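PDB 6KRY: enterotoxin SEN variant from Staphylococcus aureus, which probably acts as a toxin and superantigen of the staphylococcal/streptococcal family, whose typical members link MHC class II molecules to T-cell receptors. Local coordinates for residues 28-33 against 56-61; 49-54 against 93-98; 130-135 against 159-164; 152-157 against 205-210. One frame throughout, in Å; residues are numbered along the deposited sequence.

Contact 1: 28-33 against 56-61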
loop_
_atom_site.group_PDB
_atom_site.type_symbol
_atom_site.label_atom_id
_atom_site.label_comp_id
_atom_site.label_asym_id
_atom_site.label_seq_id
_atom_site.Cartn_x
_atom_site.Cartn_y
_atom_site.Cartn_z
ATOM N N ILE A 28 2.367 1.527 -12.949
ATOM C CA ILE A 28 1.989 0.246 -12.272
ATOM C C ILE A 28 3.229 -0.556 -11.877
ATOM O O ILE A 28 3.105 -1.432 -11.014
ATOM C CB ILE A 28 1.041 -0.692 -13.060
ATOM C CG1 ILE A 28 1.321 -0.782 -14.565
ATOM C CG2 ILE A 28 -0.399 -0.328 -12.782
ATOM C CD1 ILE A 28 2.755 -0.957 -14.932
ATOM N N THR A 29 4.398 -0.247 -12.457
ATOM C CA THR A 29 5.623 -0.993 -12.174
ATOM C C THR A 29 6.053 -0.850 -10.703
ATOM O O THR A 29 6.781 -1.699 -10.215
ATOM C CB THR A 29 6.767 -0.619 -13.130
ATOM O OG1 THR A 29 6.942 0.792 -13.045
ATOM C CG2 THR A 29 6.481 -1.024 -14.555
ATOM N N TRP A 30 5.599 0.173 -9.981
ATOM C CA TRP A 30 5.939 0.293 -8.554
ATOM C C TRP A 30 5.201 -0.732 -7.682
ATOM O O TRP A 30 5.519 -0.808 -6.514
ATOM C CB TRP A 30 5.610 1.702 -8.033
ATOM C CG TRP A 30 6.500 2.777 -8.543
ATOM C CD1 TRP A 30 6.160 3.777 -9.408
ATOM C CD2 TRP A 30 7.903 2.917 -8.277
ATOM N NE1 TRP A 30 7.256 4.552 -9.663
ATOM C CE2 TRP A 30 8.336 4.058 -8.981
ATOM C CE3 TRP A 30 8.813 2.208 -7.485
ATOM C CZ2 TRP A 30 9.650 4.505 -8.922
ATOM C CZ3 TRP A 30 10.119 2.643 -7.437
ATOM C CH2 TRP A 30 10.525 3.774 -8.150
ATOM N N GLN A 31 4.165 -1.403 -8.201
ATOM C CA GLN A 31 3.353 -2.351 -7.457
ATOM C C GLN A 31 3.967 -3.742 -7.607
ATOM O O GLN A 31 3.933 -4.313 -8.677
ATOM C CB GLN A 31 1.898 -2.370 -7.937
ATOM C CG GLN A 31 1.203 -1.043 -7.647
ATOM C CD GLN A 31 -0.270 -0.901 -7.992
ATOM O OE1 GLN A 31 -1.117 -1.592 -7.427
ATOM N NE2 GLN A 31 -0.605 0.099 -8.807
ATOM N N LEU A 32 4.530 -4.242 -6.516
ATOM C CA LEU A 32 5.048 -5.586 -6.389
ATOM C C LEU A 32 3.870 -6.499 -6.027
ATOM O O LEU A 32 3.027 -6.143 -5.210
ATOM C CB LEU A 32 6.125 -5.502 -5.295
ATOM C CG LEU A 32 7.027 -6.698 -5.057
ATOM C CD1 LEU A 32 6.305 -7.733 -4.207
ATOM C CD2 LEU A 32 7.531 -7.292 -6.350
ATOM N N ASP A 33 3.755 -7.634 -6.720
ATOM C CA ASP A 33 2.661 -8.582 -6.530
ATOM C C ASP A 33 3.282 -9.980 -6.728
ATOM O O ASP A 33 3.381 -10.469 -7.871
ATOM C CB ASP A 33 1.528 -8.263 -7.514
ATOM C CG ASP A 33 0.248 -9.078 -7.361
ATOM O OD1 ASP A 33 0.174 -9.972 -6.447
ATOM O OD2 ASP A 33 -0.711 -8.786 -8.128
ATOM N N SER A 56 12.848 -5.225 -12.763
ATOM C CA SER A 56 13.544 -4.776 -13.939
ATOM C C SER A 56 13.880 -3.280 -13.861
ATOM O O SER A 56 14.997 -2.843 -14.171
ATOM C CB SER A 56 12.727 -5.085 -15.156
ATOM O OG SER A 56 13.594 -5.149 -16.283
ATOM N N VAL A 57 12.920 -2.475 -13.437
ATOM C CA VAL A 57 13.103 -1.030 -13.534
ATOM C C VAL A 57 14.199 -0.548 -12.579
ATOM O O VAL A 57 14.776 0.497 -12.835
ATOM C CB VAL A 57 11.785 -0.272 -13.332
ATOM C CG1 VAL A 57 10.827 -0.560 -14.487
ATOM C CG2 VAL A 57 11.146 -0.583 -11.988
ATOM N N LEU A 58 14.494 -1.271 -11.488
ATOM C CA LEU A 58 15.555 -0.838 -10.546
ATOM C C LEU A 58 16.791 -1.736 -10.688
ATOM O O LEU A 58 17.771 -1.514 -10.029
ATOM C CB LEU A 58 15.031 -0.859 -9.099
ATOM C CG LEU A 58 14.006 0.221 -8.702
ATOM C CD1 LEU A 58 13.795 0.243 -7.196
ATOM C CD2 LEU A 58 14.417 1.614 -9.170
ATOM N N LYS A 59 16.698 -2.766 -11.529
ATOM C CA LYS A 59 17.772 -3.756 -11.767
ATOM C C LYS A 59 18.146 -4.444 -10.456
ATOM O O LYS A 59 19.320 -4.631 -10.199
ATOM C CB LYS A 59 19.030 -3.102 -12.361
ATOM C CG LYS A 59 18.867 -2.476 -13.739
ATOM C CD LYS A 59 20.067 -1.619 -14.129
ATOM C CE LYS A 59 19.868 -0.846 -15.416
ATOM N NZ LYS A 59 19.285 -1.720 -16.466
ATOM N N THR A 60 17.146 -4.822 -9.640
ATOM C CA THR A 60 17.391 -5.526 -8.372
ATOM C C THR A 60 16.850 -6.954 -8.488
ATOM O O THR A 60 15.974 -7.221 -9.289
ATOM C CB THR A 60 16.784 -4.786 -7.171
ATOM O OG1 THR A 60 15.393 -4.659 -7.461
ATOM C CG2 THR A 60 17.436 -3.446 -6.902
ATOM N N SER A 61 17.406 -7.850 -7.665
ATOM C CA SER A 61 17.130 -9.297 -7.654
ATOM C C SER A 61 16.675 -9.795 -6.290
ATOM O O SER A 61 16.314 -10.969 -6.188
ATOM C CB SER A 61 18.364 -10.080 -8.021
ATOM O OG SER A 61 18.758 -9.763 -9.328
#
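Trp30 and Thr29 meet Leu58 and Val57 at the surface, with apolar contact and no hydrogen bond between 28-33 and 56-61. CB of Trp30 meets nothing of 56-61, and chi1 of -70° sets CG anti to the carbonyl carbon, directing the indole outward from the short 3-10 turn. At one side of the ring system NE1 is hydrogen-bonded to Ser23 OG, which helps to set the rotation of the indole; at the other, the six-membered ring extends to its tip, where CZ3 lies 4.4 Å from Leu58 CD1, an oblique approach. A long flat side chain suits this place because its far ring can touch Leu58 while its CB stays clear of 56-61. Beside it, Thr29 and Val57 point at each other, CB of Thr29 lying 4.3 Å from Val57 CG1. Tyr87 joins both sides: its OH bonds Thr29 O, its ring meets that of Trp30, and Val57 and Leu58 pack on it. Lys59, with positive phi, and Thr60 lie opposite one residue of strand 47-55, a G1 beta bulge. The bulged hairpin of strands 47-55 and 60-66, packed by side chains against strand 31-37, belongs to the OB-fold domain of these toxins.

Contact 2: 49-54 against 93-98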
loop_
_atom_site.group_PDB
_atom_site.type_symbol
_atom_site.label_atom_id
_atom_site.label_comp_id
_atom_site.label_asym_id
_atom_site.label_seq_id
_atom_site.Cartn_x
_atom_site.Cartn_y
_atom_site.Cartn_z
ATOM N N ILE A 49 14.489 -11.238 4.178
ATOM C CA ILE A 49 15.056 -11.066 2.882
ATOM C C ILE A 49 14.731 -12.270 2.008
ATOM O O ILE A 49 14.907 -13.427 2.394
ATOM C CB ILE A 49 16.569 -10.774 2.973
ATOM C CG1 ILE A 49 16.803 -9.441 3.696
ATOM C CG2 ILE A 49 17.204 -10.766 1.586
ATOM C CD1 ILE A 49 18.200 -9.207 4.110
ATOM N N LEU A 50 14.242 -11.949 0.810
ATOM C CA LEU A 50 13.849 -12.894 -0.223
ATOM C C LEU A 50 14.724 -12.716 -1.459
ATOM O O LEU A 50 14.961 -11.580 -1.903
ATOM C CB LEU A 50 12.402 -12.651 -0.624
ATOM C CG LEU A 50 11.394 -12.904 0.480
ATOM C CD1 LEU A 50 11.058 -11.604 1.174
ATOM C CD2 LEU A 50 10.172 -13.582 -0.086
ATOM N N LYS A 51 15.151 -13.851 -2.031
ATOM C CA LYS A 51 16.005 -13.891 -3.229
ATOM C C LYS A 51 15.156 -14.053 -4.491
ATOM O O LYS A 51 14.024 -14.453 -4.421
ATOM C CB LYS A 51 16.985 -15.058 -3.134
ATOM C CG LYS A 51 17.774 -15.088 -1.836
ATOM C CD LYS A 51 18.365 -13.741 -1.423
ATOM C CE LYS A 51 19.119 -13.821 -0.111
ATOM N NZ LYS A 51 20.528 -14.212 -0.335
ATOM N N ASP A 52 15.757 -13.752 -5.642
ATOM C CA ASP A 52 15.157 -14.033 -6.950
ATOM C C ASP A 52 13.788 -13.358 -7.032
ATOM O O ASP A 52 12.801 -13.931 -7.464
ATOM C CB ASP A 52 15.016 -15.537 -7.225
ATOM C CG ASP A 52 16.328 -16.312 -7.201
ATOM O OD1 ASP A 52 17.382 -15.669 -7.073
ATOM O OD2 ASP A 52 16.290 -17.566 -7.309
ATOM N N ILE A 53 13.745 -12.115 -6.593
ATOM C CA ILE A 53 12.623 -11.251 -6.874
ATOM C C ILE A 53 13.131 -10.159 -7.815
ATOM O O ILE A 53 13.818 -9.236 -7.366
ATOM C CB ILE A 53 12.069 -10.617 -5.597
ATOM C CG1 ILE A 53 11.762 -11.650 -4.515
ATOM C CG2 ILE A 53 10.874 -9.725 -5.924
ATOM C CD1 ILE A 53 10.544 -12.444 -4.770
ATOM N N ASP A 54 12.794 -10.278 -9.098
ATOM C CA ASP A 54 13.446 -9.486 -10.126
ATOM C C ASP A 54 12.577 -8.269 -10.407
ATOM O O ASP A 54 11.393 -8.377 -10.708
ATOM C CB ASP A 54 13.799 -10.374 -11.320
ATOM C CG ASP A 54 14.928 -11.309 -10.898
ATOM O OD1 ASP A 54 16.071 -10.808 -10.704
ATOM O OD2 ASP A 54 14.636 -12.495 -10.637
ATOM N N VAL A 93 19.002 -0.949 1.958
ATOM C CA VAL A 93 20.178 -1.722 2.254
ATOM C C VAL A 93 19.825 -3.209 2.279
ATOM O O VAL A 93 19.000 -3.649 3.104
ATOM C CB VAL A 93 20.745 -1.272 3.614
ATOM C CG1 VAL A 93 21.971 -2.075 3.988
ATOM C CG2 VAL A 93 21.060 0.222 3.626
ATOM N N GLY A 94 20.508 -3.977 1.432
ATOM C CA GLY A 94 20.460 -5.408 1.452
ATOM C C GLY A 94 21.820 -6.017 1.742
ATOM O O GLY A 94 22.760 -5.360 2.249
ATOM N N LEU A 95 21.909 -7.308 1.439
ATOM C CA LEU A 95 23.145 -8.053 1.537
ATOM C C LEU A 95 24.209 -7.394 0.631
ATOM O O LEU A 95 23.907 -6.862 -0.406
ATOM C CB LEU A 95 22.836 -9.495 1.115
ATOM C CG LEU A 95 22.457 -10.503 2.201
ATOM C CD1 LEU A 95 22.045 -9.883 3.519
ATOM C CD2 LEU A 95 21.399 -11.463 1.691
ATOM N N THR A 96 25.483 -7.450 1.046
ATOM C CA THR A 96 26.555 -6.573 0.495
ATOM C C THR A 96 26.755 -6.753 -1.020
ATOM O O THR A 96 26.997 -5.798 -1.748
ATOM C CB THR A 96 27.884 -6.831 1.218
ATOM O OG1 THR A 96 27.689 -6.580 2.610
ATOM C CG2 THR A 96 29.018 -5.973 0.694
ATOM N N GLU A 97 26.652 -7.989 -1.492
ATOM C CA GLU A 97 26.954 -8.344 -2.869
ATOM C C GLU A 97 25.651 -8.582 -3.647
ATOM O O GLU A 97 25.621 -9.341 -4.607
ATOM C CB GLU A 97 27.844 -9.595 -2.853
ATOM C CG GLU A 97 27.200 -10.824 -2.191
ATOM C CD GLU A 97 26.709 -10.720 -0.738
ATOM O OE1 GLU A 97 26.325 -11.769 -0.150
ATOM O OE2 GLU A 97 26.699 -9.603 -0.187
ATOM N N GLU A 98 24.546 -7.987 -3.197
ATOM C CA GLU A 98 23.263 -8.199 -3.830
ATOM C C GLU A 98 22.715 -6.827 -4.233
ATOM O O GLU A 98 23.188 -5.793 -3.741
ATOM C CB GLU A 98 22.292 -8.915 -2.887
ATOM C CG GLU A 98 22.727 -10.325 -2.550
ATOM C CD GLU A 98 21.630 -11.277 -2.087
ATOM O OE1 GLU A 98 20.554 -10.813 -1.563
ATOM O OE2 GLU A 98 21.862 -12.512 -2.218
#
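Lys51 and Glu98 form a salt bridge between the corner at Lys51, within the broken strand 47-55 of the OB-fold domain, and the loop leading into strand 100-109. Lys51 NZ donates to Glu98 OE2 at 2.9 Å, meeting the oxygen on its syn side but 24° out of the carboxylate plane. The lysine chain is bent at chi2 and again at chi4 (87°), which turns the ammonium toward the loop, while the glutamate runs extended beyond CG and crosses it at about a right angle. Glu98 OE1 is held by Ser62 OG, so the two carboxylate oxygens have separate partners and the group's rotation is restrained. The loop itself is shaped by a type I turn, in which Glu98 N bonds Leu95 O at 3.1 Å. No Cys92–Cys102 disulfide is present here. Leu95, at the start of the turn, points toward the strand and divides its two methyls between neighbours. CD2 lies 3.5 Å from Lys51 NZ and also against CE, the methyl packing beside the aliphatic end of the lysine, whose charge is met by Glu98. The other methyl, Leu95 CD1, meets Ile49 CD1 at 3.9 Å.

Contact 3: 130-135 against 159-164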
loop_
_atom_site.group_PDB
_atom_site.type_symbol
_atom_site.label_atom_id
_atom_site.label_comp_id
_atom_site.label_asym_id
_atom_site.label_seq_id
_atom_site.Cartn_x
_atom_site.Cartn_y
_atom_site.Cartn_z
ATOM N N ILE A 130 -21.182 14.874 -2.707
ATOM C CA ILE A 130 -22.002 14.302 -3.790
ATOM C C ILE A 130 -21.426 12.935 -4.242
ATOM O O ILE A 130 -20.275 12.829 -4.720
ATOM C CB ILE A 130 -22.084 15.267 -4.978
ATOM C CG1 ILE A 130 -22.811 16.577 -4.653
ATOM C CG2 ILE A 130 -22.694 14.573 -6.191
ATOM C CD1 ILE A 130 -22.732 17.578 -5.804
ATOM N N GLN A 131 -22.270 11.894 -4.202
ATOM C CA GLN A 131 -21.894 10.561 -4.666
ATOM C C GLN A 131 -21.472 10.589 -6.141
ATOM O O GLN A 131 -22.210 11.097 -7.029
ATOM C CB GLN A 131 -23.029 9.563 -4.433
ATOM C CG GLN A 131 -22.611 8.138 -4.781
ATOM C CD GLN A 131 -23.714 7.130 -4.586
ATOM O OE1 GLN A 131 -24.887 7.488 -4.467
ATOM N NE2 GLN A 131 -23.332 5.859 -4.566
ATOM N N GLN A 132 -20.279 10.034 -6.395
ATOM C CA GLN A 132 -19.695 9.841 -7.697
ATOM C C GLN A 132 -19.906 8.373 -8.134
ATOM O O GLN A 132 -20.428 7.606 -7.396
ATOM C CB GLN A 132 -18.208 10.222 -7.671
ATOM C CG GLN A 132 -17.910 11.592 -7.075
ATOM C CD GLN A 132 -18.555 12.721 -7.855
ATOM O OE1 GLN A 132 -18.271 12.889 -9.038
ATOM N NE2 GLN A 132 -19.436 13.466 -7.205
ATOM N N GLU A 133 -19.514 8.048 -9.366
ATOM C CA GLU A 133 -19.439 6.673 -9.918
ATOM C C GLU A 133 -18.622 5.844 -8.915
ATOM O O GLU A 133 -17.552 6.279 -8.467
ATOM C CB GLU A 133 -18.812 6.753 -11.320
ATOM C CG GLU A 133 -19.039 5.549 -12.218
ATOM C CD GLU A 133 -18.038 5.322 -13.362
ATOM O OE1 GLU A 133 -17.376 6.302 -13.803
ATOM O OE2 GLU A 133 -17.937 4.159 -13.855
ATOM N N GLY A 134 -19.151 4.702 -8.476
ATOM C CA GLY A 134 -18.384 3.796 -7.631
ATOM C C GLY A 134 -17.490 2.915 -8.482
ATOM O O GLY A 134 -17.601 2.900 -9.700
ATOM N N PHE A 135 -16.628 2.113 -7.832
ATOM C CA PHE A 135 -15.865 1.100 -8.538
ATOM C C PHE A 135 -15.520 -0.018 -7.550
ATOM O O PHE A 135 -15.760 0.120 -6.360
ATOM C CB PHE A 135 -14.642 1.707 -9.226
ATOM C CG PHE A 135 -13.641 2.372 -8.329
ATOM C CD1 PHE A 135 -12.708 1.619 -7.618
ATOM C CD2 PHE A 135 -13.606 3.748 -8.232
ATOM C CE1 PHE A 135 -11.753 2.254 -6.852
ATOM C CE2 PHE A 135 -12.673 4.371 -7.419
ATOM C CZ PHE A 135 -11.740 3.622 -6.750
ATOM N N ASN A 159 -5.800 7.995 -11.291
ATOM C CA ASN A 159 -6.181 7.944 -12.696
ATOM C C ASN A 159 -7.420 8.835 -12.924
ATOM O O ASN A 159 -7.436 9.611 -13.880
ATOM C CB ASN A 159 -6.408 6.517 -13.184
ATOM C CG ASN A 159 -6.870 6.500 -14.627
ATOM O OD1 ASN A 159 -8.064 6.481 -14.870
ATOM N ND2 ASN A 159 -5.952 6.596 -15.572
ATOM N N LEU A 160 -8.429 8.753 -12.044
ATOM C CA LEU A 160 -9.737 9.413 -12.259
ATOM C C LEU A 160 -9.727 10.874 -11.794
ATOM O O LEU A 160 -10.427 11.688 -12.410
ATOM C CB LEU A 160 -10.843 8.651 -11.516
ATOM C CG LEU A 160 -11.072 7.192 -11.936
ATOM C CD1 LEU A 160 -12.047 6.503 -11.006
ATOM C CD2 LEU A 160 -11.548 7.088 -13.374
ATOM N N TYR A 161 -9.005 11.197 -10.712
ATOM C CA TYR A 161 -9.136 12.500 -10.061
ATOM C C TYR A 161 -7.820 13.292 -9.946
ATOM O O TYR A 161 -7.840 14.387 -9.406
ATOM C CB TYR A 161 -9.712 12.327 -8.659
ATOM C CG TYR A 161 -11.107 11.767 -8.688
ATOM C CD1 TYR A 161 -12.196 12.555 -9.031
ATOM C CD2 TYR A 161 -11.339 10.448 -8.377
ATOM C CE1 TYR A 161 -13.484 12.031 -9.074
ATOM C CE2 TYR A 161 -12.618 9.908 -8.389
ATOM C CZ TYR A 161 -13.688 10.695 -8.760
ATOM O OH TYR A 161 -14.930 10.139 -8.796
ATOM N N LYS A 162 -6.686 12.731 -10.375
ATOM C CA LYS A 162 -5.397 13.446 -10.348
ATOM C C LYS A 162 -5.083 13.944 -8.933
ATOM O O LYS A 162 -4.632 15.098 -8.722
ATOM C CB LYS A 162 -5.413 14.604 -11.357
ATOM C CG LYS A 162 -6.025 14.246 -12.690
ATOM C CD LYS A 162 -5.060 13.679 -13.647
ATOM C CE LYS A 162 -4.291 14.776 -14.351
ATOM N NZ LYS A 162 -3.628 14.267 -15.574
ATOM N N ILE A 163 -5.299 13.057 -7.955
ATOM C CA ILE A 163 -5.084 13.347 -6.566
ATOM C C ILE A 163 -3.739 14.032 -6.346
ATOM O O ILE A 163 -3.682 15.024 -5.635
ATOM C CB ILE A 163 -5.127 12.032 -5.755
ATOM C CG1 ILE A 163 -6.514 11.412 -5.785
ATOM C CG2 ILE A 163 -4.647 12.246 -4.329
ATOM C CD1 ILE A 163 -7.586 12.347 -5.385
ATOM N N TYR A 164 -2.653 13.448 -6.865
ATOM C CA TYR A 164 -1.298 13.883 -6.449
ATOM C C TYR A 164 -0.600 14.791 -7.475
ATOM O O TYR A 164 0.479 15.301 -7.188
ATOM C CB TYR A 164 -0.412 12.669 -6.133
ATOM C CG TYR A 164 -0.870 11.938 -4.905
ATOM C CD1 TYR A 164 -1.006 12.592 -3.694
ATOM C CD2 TYR A 164 -1.227 10.604 -4.952
ATOM C CE1 TYR A 164 -1.486 11.930 -2.569
ATOM C CE2 TYR A 164 -1.658 9.912 -3.825
ATOM C CZ TYR A 164 -1.784 10.575 -2.630
ATOM O OH TYR A 164 -2.235 9.918 -1.511
HETATM O O HOH W 1 -15.273 7.383 -9.081
#
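Tyr161 extends from the last turn of helix 146-161 and brings its hydroxyl against the bent chain of Gln132. The two side chains meet at a slant, the amide plane standing 71° from the phenol ring, and Tyr161 OH lies 3.5 Å from Gln132 CB and a little farther from CG. The glutamine offers these methylenes because its amide is occupied within its own segment. A turn at chi2 (-62°) folds the chain back, and NE2 donates to Ile130 O at 2.7 Å, nearly straight at the hydrogen although the donor stands well above the carbonyl plane. Water 1 completes the link between helix and strand, donating to Glu133 O at 2.6 Å and lying 2.8 Å from Tyr161 OH. From the preceding residue, Leu160 CD1 approaches the Phe135 ring obliquely, 4.2 Å from CD2; the same ring takes part in a cation-pi interaction with Lys156, also on the helix. Positive phi at Lys162 lets the chain leave the helix just after these residues. Here the end of the beta-grasp helix meets the edge strand 130-139 of the five-stranded sheet. Tyrosine suits the place because its ring carries the hydroxyl out to the water and to Gln132. Besides one apolar contact and a methylene-to-hydroxyl contact, no direct hydrogen bond crosses, so the polar link depends on the water.

Contact 4: 152-157 against 205-210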
loop_
_atom_site.group_PDB
_atom_site.type_symbol
_atom_site.label_atom_id
_atom_site.label_comp_id
_atom_site.label_asym_id
_atom_site.label_seq_id
_atom_site.Cartn_x
_atom_site.Cartn_y
_atom_site.Cartn_z
ATOM N N LYS A 152 -4.445 -0.185 -4.435
ATOM C CA LYS A 152 -5.333 -0.398 -5.575
ATOM C C LYS A 152 -6.365 0.737 -5.715
ATOM O O LYS A 152 -6.591 1.269 -6.824
ATOM C CB LYS A 152 -6.009 -1.756 -5.435
ATOM C CG LYS A 152 -5.095 -2.915 -5.760
ATOM C CD LYS A 152 -5.745 -4.254 -5.599
ATOM C CE LYS A 152 -4.850 -5.324 -6.187
ATOM N NZ LYS A 152 -5.240 -6.698 -5.774
ATOM N N VAL A 153 -6.917 1.198 -4.594
ATOM C CA VAL A 153 -7.805 2.377 -4.613
ATOM C C VAL A 153 -7.055 3.652 -5.056
ATOM O O VAL A 153 -7.552 4.399 -5.928
ATOM C CB VAL A 153 -8.456 2.593 -3.238
ATOM C CG1 VAL A 153 -9.269 3.870 -3.159
ATOM C CG2 VAL A 153 -9.373 1.439 -2.929
ATOM N N ARG A 154 -5.904 3.934 -4.441
ATOM C CA ARG A 154 -5.192 5.151 -4.713
ATOM C C ARG A 154 -4.785 5.215 -6.193
ATOM O O ARG A 154 -4.874 6.306 -6.814
ATOM C CB ARG A 154 -4.013 5.312 -3.766
ATOM C CG ARG A 154 -4.430 5.689 -2.359
ATOM C CD ARG A 154 -3.244 6.071 -1.499
ATOM N NE ARG A 154 -3.592 6.008 -0.083
ATOM C CZ ARG A 154 -3.028 6.716 0.864
ATOM N NH1 ARG A 154 -2.312 7.792 0.569
ATOM N NH2 ARG A 154 -3.191 6.328 2.116
ATOM N N PHE A 155 -4.391 4.071 -6.770
ATOM C CA PHE A 155 -4.021 4.023 -8.163
ATOM C C PHE A 155 -5.214 4.491 -9.030
ATOM O O PHE A 155 -5.081 5.285 -9.961
ATOM C CB PHE A 155 -3.586 2.597 -8.496
ATOM C CG PHE A 155 -2.963 2.503 -9.853
ATOM C CD1 PHE A 155 -1.641 2.855 -10.031
ATOM C CD2 PHE A 155 -3.741 2.168 -10.963
ATOM C CE1 PHE A 155 -1.085 2.827 -11.302
ATOM C CE2 PHE A 155 -3.178 2.097 -12.233
ATOM C CZ PHE A 155 -1.855 2.455 -12.398
ATOM N N LYS A 156 -6.398 3.982 -8.709
ATOM C CA LYS A 156 -7.611 4.339 -9.457
ATOM C C LYS A 156 -7.994 5.803 -9.208
ATOM O O LYS A 156 -8.361 6.557 -10.138
ATOM C CB LYS A 156 -8.729 3.400 -9.047
ATOM C CG LYS A 156 -8.732 2.077 -9.781
ATOM C CD LYS A 156 -10.038 1.879 -10.540
ATOM C CE LYS A 156 -10.434 3.127 -11.308
ATOM N NZ LYS A 156 -11.135 2.787 -12.571
ATOM N N LEU A 157 -7.838 6.270 -7.979
ATOM C CA LEU A 157 -8.138 7.674 -7.717
ATOM C C LEU A 157 -7.159 8.584 -8.467
ATOM O O LEU A 157 -7.542 9.727 -8.878
ATOM C CB LEU A 157 -8.091 7.998 -6.223
ATOM C CG LEU A 157 -9.128 7.340 -5.338
ATOM C CD1 LEU A 157 -8.875 7.686 -3.875
ATOM C CD2 LEU A 157 -10.546 7.710 -5.731
ATOM N N GLN A 205 6.459 3.988 5.145
ATOM C CA GLN A 205 6.831 3.353 6.408
ATOM C C GLN A 205 5.599 2.999 7.272
ATOM O O GLN A 205 5.638 2.018 8.015
ATOM C CB GLN A 205 7.836 4.225 7.177
ATOM C CG GLN A 205 8.269 3.605 8.494
ATOM C CD GLN A 205 9.385 4.412 9.113
ATOM O OE1 GLN A 205 9.743 5.480 8.611
ATOM N NE2 GLN A 205 9.966 3.883 10.184
ATOM N N PHE A 206 4.501 3.735 7.144
ATOM C CA PHE A 206 3.326 3.448 7.961
ATOM C C PHE A 206 2.735 2.063 7.658
ATOM O O PHE A 206 1.999 1.513 8.518
ATOM C CB PHE A 206 2.244 4.533 7.846
ATOM C CG PHE A 206 1.474 4.615 6.553
ATOM C CD1 PHE A 206 2.054 5.140 5.403
ATOM C CD2 PHE A 206 0.150 4.218 6.497
ATOM C CE1 PHE A 206 1.331 5.270 4.226
ATOM C CE2 PHE A 206 -0.569 4.358 5.329
ATOM C CZ PHE A 206 0.015 4.850 4.190
ATOM N N TYR A 207 3.016 1.505 6.475
ATOM C CA TYR A 207 2.530 0.157 6.122
ATOM C C TYR A 207 3.301 -0.960 6.862
ATOM O O TYR A 207 2.951 -2.146 6.690
ATOM C CB TYR A 207 2.606 -0.046 4.610
ATOM C CG TYR A 207 1.641 0.762 3.793
ATOM C CD1 TYR A 207 0.292 0.829 4.113
ATOM C CD2 TYR A 207 2.049 1.364 2.614
ATOM C CE1 TYR A 207 -0.594 1.550 3.318
ATOM C CE2 TYR A 207 1.177 2.086 1.816
ATOM C CZ TYR A 207 -0.161 2.181 2.167
ATOM O OH TYR A 207 -1.028 2.922 1.398
ATOM N N SER A 208 4.345 -0.594 7.648
ATOM C CA SER A 208 5.216 -1.539 8.333
ATOM C C SER A 208 4.451 -2.309 9.421
ATOM O O SER A 208 4.940 -3.356 9.843
ATOM C CB SER A 208 6.483 -0.875 8.869
ATOM O OG SER A 208 6.167 -0.055 9.966
ATOM N N ASP A 209 3.240 -1.851 9.786
ATOM C CA ASP A 209 2.409 -2.533 10.756
ATOM C C ASP A 209 1.790 -3.801 10.166
ATOM O O ASP A 209 1.268 -4.645 10.908
ATOM C CB ASP A 209 1.327 -1.638 11.373
ATOM C CG ASP A 209 0.260 -1.133 10.407
ATOM O OD1 ASP A 209 0.314 -1.510 9.245
ATOM O OD2 ASP A 209 -0.630 -0.327 10.846
ATOM N N ASN A 210 1.849 -3.946 8.839
ATOM C CA ASN A 210 1.360 -5.134 8.150
ATOM C C ASN A 210 -0.127 -5.341 8.453
ATOM O O ASN A 210 -0.617 -6.468 8.511
ATOM C CB ASN A 210 2.173 -6.377 8.511
ATOM C CG ASN A 210 2.180 -7.380 7.388
ATOM O OD1 ASN A 210 2.572 -7.037 6.273
ATOM N ND2 ASN A 210 1.675 -8.576 7.649
#
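Arg154 meets Phe206 and Tyr207 through a single atom, NH2, and loosely: Phe206 CZ and Tyr207 OH both lie 4.1 Å from it. The hydroxyl stands over one face of the guanidinium, whereas Phe206 approaches obliquely, its ring plane 39° from that of the guanidinium. No hydrogen bond passes between the segments; NH2 has its own, to a residue adjoining them, so these two contacts are additional. The close packing lies within 205-210, where Phe206 CZ sits 3.3 Å above the Tyr207 ring plane, toward the rim, while Tyr190 meets the Phe206 ring edge-to-face. Arg154 belongs to helix 146-161, the long helix that packs on the sheet of the beta-grasp domain, close to the molecule's centre. A buried arginine suits this place because a carboxylate and a hydroxyl satisfy it: its extended chain carries NE to a salt bridge with Asp150 OD1, while NH1 bonds Tyr164 OH. Asp150 OD2 takes the Tyr207 hydroxyl, so one carboxylate joins the two partners indirectly; the aspartate's charge probably helps to offset that of the buried guanidinium. Toward the more exposed side, the 3-10 turn is closed by Gln205 O, which accepts Ser208 N and Ser208 OG, each at 2.9 Å, the hydroxyl nearly in line with the carbonyl bond.

From the N terminus, 28-33 meets 56-61 in contact 1, and 49-54, lying between these segments, meets 93-98 in contact 2, so the two closures cross within the OB-fold domain. They touch where Ser61 O and Ile53 N pair in adjacent strands. Contacts 3 and 4 cross likewise in the beta-grasp domain: 130-135 is joined to 159-164, and 152-157, inside that loop, to the later 205-210. Both use helix 146-161, and Ile163 packs against Leu157. The domains come together where Ile28 and Gln31 of contact 1 pack on Phe155 of contact 4. Contacts 2 and 3 lie on opposite sides of the chain's centre, their own centres about 38 Å apart.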